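Long-range contact in germination-specific N-acetylmuramoyl-L-alanine amidase, Autolysin (Clostridioides difficile, PDB 7RAG), which probably hydrolyses the amide bond between N-acetylmuramic acid and L-alanine in cortex peptidoglycan as a zinc-dependent amidase, and forms a complex with the lipoprotein GerS: residues T18-A23 with N103-I108. Sequence-based numbering, arbitrary orientation.
Sequences TIILDA and NMFVSI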
loop_
_atom_site.group_PDB
_atom_site.type_symbol
_atom_site.label_atom_id
_atom_site.label_comp_id
_atom_site.label_asym_id
_atom_site.label_seq_id
_atom_site.Cartn_x
_atom_site.Cartn_y
_atom_site.Cartn_z
ATOM N N THR B 18 -10.157 24.742 3.212
ATOM C CA THR B 18 -9.857 26.045 2.657
ATOM C C THR B 18 -8.625 26.571 3.376
ATOM O O THR B 18 -8.590 26.601 4.611
ATOM C CB THR B 18 -11.051 26.993 2.793
ATOM O OG1 THR B 18 -12.173 26.424 2.098
ATOM C CG2 THR B 18 -10.749 28.362 2.161
ATOM N N ILE B 19 -7.611 26.951 2.597
ATOM C CA ILE B 19 -6.268 27.237 3.083
ATOM C C ILE B 19 -5.864 28.635 2.638
ATOM O O ILE B 19 -5.996 28.974 1.458
ATOM C CB ILE B 19 -5.274 26.188 2.563
ATOM C CG1 ILE B 19 -5.782 24.801 2.936
ATOM C CG2 ILE B 19 -3.899 26.418 3.150
ATOM C CD1 ILE B 19 -4.715 23.766 3.027
ATOM N N ILE B 20 -5.373 29.444 3.573
ATOM C CA ILE B 20 -4.850 30.764 3.242
ATOM C C ILE B 20 -3.359 30.628 3.008
ATOM O O ILE B 20 -2.631 30.170 3.900
ATOM C CB ILE B 20 -5.124 31.799 4.347
ATOM C CG1 ILE B 20 -6.616 31.925 4.619
ATOM C CG2 ILE B 20 -4.602 33.153 3.914
ATOM C CD1 ILE B 20 -6.931 32.360 6.081
ATOM N N LEU B 21 -2.919 31.019 1.801
ATOM C CA LEU B 21 -1.511 31.161 1.453
ATOM C C LEU B 21 -1.153 32.637 1.312
ATOM O O LEU B 21 -1.795 33.361 0.545
ATOM C CB LEU B 21 -1.188 30.423 0.157
ATOM C CG LEU B 21 -1.656 28.970 0.073
ATOM C CD1 LEU B 21 -1.237 28.384 -1.298
ATOM C CD2 LEU B 21 -1.167 28.097 1.248
ATOM N N ASP B 22 -0.115 33.063 2.037
ATOM C CA ASP B 22 0.330 34.451 2.139
ATOM C C ASP B 22 1.769 34.527 1.647
ATOM O O ASP B 22 2.690 34.085 2.343
ATOM C CB ASP B 22 0.208 34.945 3.591
ATOM C CG ASP B 22 0.897 36.308 3.837
ATOM O OD1 ASP B 22 0.508 37.313 3.176
ATOM O OD2 ASP B 22 1.803 36.390 4.723
ATOM N N ALA B 23 1.960 35.065 0.446
ATOM C CA ALA B 23 3.298 35.323 -0.086
ATOM C C ALA B 23 3.808 36.589 0.572
ATOM O O ALA B 23 3.375 37.690 0.239
ATOM C CB ALA B 23 3.278 35.471 -1.598
ATOM N N ASN B 103 -9.657 27.057 7.076
ATOM C CA ASN B 103 -9.221 26.037 8.010
ATOM C C ASN B 103 -7.768 26.208 8.421
ATOM O O ASN B 103 -7.363 25.661 9.440
ATOM C CB ASN B 103 -9.432 24.647 7.398
ATOM C CG ASN B 103 -10.871 24.415 6.984
ATOM O OD1 ASN B 103 -11.235 24.592 5.825
ATOM N ND2 ASN B 103 -11.707 24.057 7.938
HETATM N N MSE B 104 -6.984 26.984 7.687
HETATM C CA MSE B 104 -5.542 26.997 7.909
HETATM C C MSE B 104 -4.893 28.192 7.229
HETATM O O MSE B 104 -5.383 28.671 6.217
HETATM C CB MSE B 104 -4.941 25.692 7.397
HETATM C CG MSE B 104 -3.444 25.616 7.456
HETATM SE SE MSE B 104 -2.830 24.007 6.538
HETATM C CE MSE B 104 -3.684 22.597 7.662
ATOM N N PHE B 105 -3.805 28.680 7.802
ATOM C CA PHE B 105 -3.085 29.829 7.283
ATOM C C PHE B 105 -1.608 29.490 7.168
ATOM O O PHE B 105 -0.985 29.097 8.163
ATOM C CB PHE B 105 -3.264 31.039 8.190
ATOM C CG PHE B 105 -2.371 32.190 7.832
ATOM C CD1 PHE B 105 -2.655 32.984 6.735
ATOM C CD2 PHE B 105 -1.249 32.482 8.591
ATOM C CE1 PHE B 105 -1.832 34.049 6.396
ATOM C CE2 PHE B 105 -0.418 33.542 8.261
ATOM C CZ PHE B 105 -0.707 34.324 7.167
ATOM N N VAL B 106 -1.046 29.663 5.970
ATOM C CA VAL B 106 0.369 29.407 5.720
ATOM C C VAL B 106 0.981 30.642 5.079
ATOM O O VAL B 106 0.514 31.112 4.030
ATOM C CB VAL B 106 0.610 28.173 4.822
ATOM C CG1 VAL B 106 2.087 28.007 4.561
ATOM C CG2 VAL B 106 0.045 26.919 5.466
ATOM N N SER B 107 2.043 31.144 5.699
ATOM C CA SER B 107 2.774 32.311 5.241
ATOM C C SER B 107 4.139 31.859 4.736
ATOM O O SER B 107 4.814 31.069 5.405
ATOM C CB SER B 107 2.915 33.310 6.379
ATOM O OG SER B 107 3.547 34.482 5.912
ATOM N N ILE B 108 4.527 32.335 3.550
ATOM C CA ILE B 108 5.784 31.964 2.898
ATOM C C ILE B 108 6.703 33.189 2.855
ATOM O O ILE B 108 6.401 34.180 2.170
ATOM C CB ILE B 108 5.544 31.440 1.476
ATOM C CG1 ILE B 108 4.501 30.314 1.461
ATOM C CG2 ILE B 108 6.883 31.049 0.823
ATOM C CD1 ILE B 108 4.989 29.039 2.052
#
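Thr-18 meets Asn-103 where strand 18-23 begins and just before strand 104-111, its parallel neighbour; both are inner strands of the mixed sheet of this Amidase_3-type domain, between 62-65 and 171-178. The amide N of Thr-18 donates a hydrogen bond to Asn-103 OD1 at 2.8 Å, on a lone pair in the carbonyl plane, while Thr-18 O accepts from Asn-103 N at 2.7 Å and, weakly, from the N of Met-104. Beyond this pair of bonds, regular parallel pairing takes over. Ile-19 lies alongside selenomethionine Met-104, its CD1 4.0 Å from SE, on the face covered by helix 191-211, where Ile-205 touches both. Ile-20 uses both its backbone polar atoms toward the partner strand: N bonds to Met-104 O, almost straight at 177°, and O receives Val-106 N. Its side chain turns to the other face, where CG2 abuts the rim of the Phe-105 ring in the ring plane, 3.4 Å from CD1. Leu-21 returns to the face of Ile-19 and Met-104, beside Val-106, and reaches helix 41-58; its backbone bonds instead to Ile-64 and Thr-66, in and just beyond strand 62-65. Asp-22 repeats the backbone pattern of Ile-20, with Asp-22 N to Val-106 O, and Asp-22 O accepting from Ile-108 N at 2.8 Å. With CG anti to its backbone N (chi1 169°), its carboxylate reaches Ser-107: OG donates to OD2 at 2.8 Å on the anti side, and CB rests obliquely against Phe-105, 3.6 Å from CE1. The other oxygen, OD1, is held by Thr-66 and a salt bridge to Arg-93. Hydroxyl partners and an arginine thus grip a buried carboxylate, probably favouring its charged form, close to zinc ligands His-25, just after strand 18-23, and His-109, within strand 104-111.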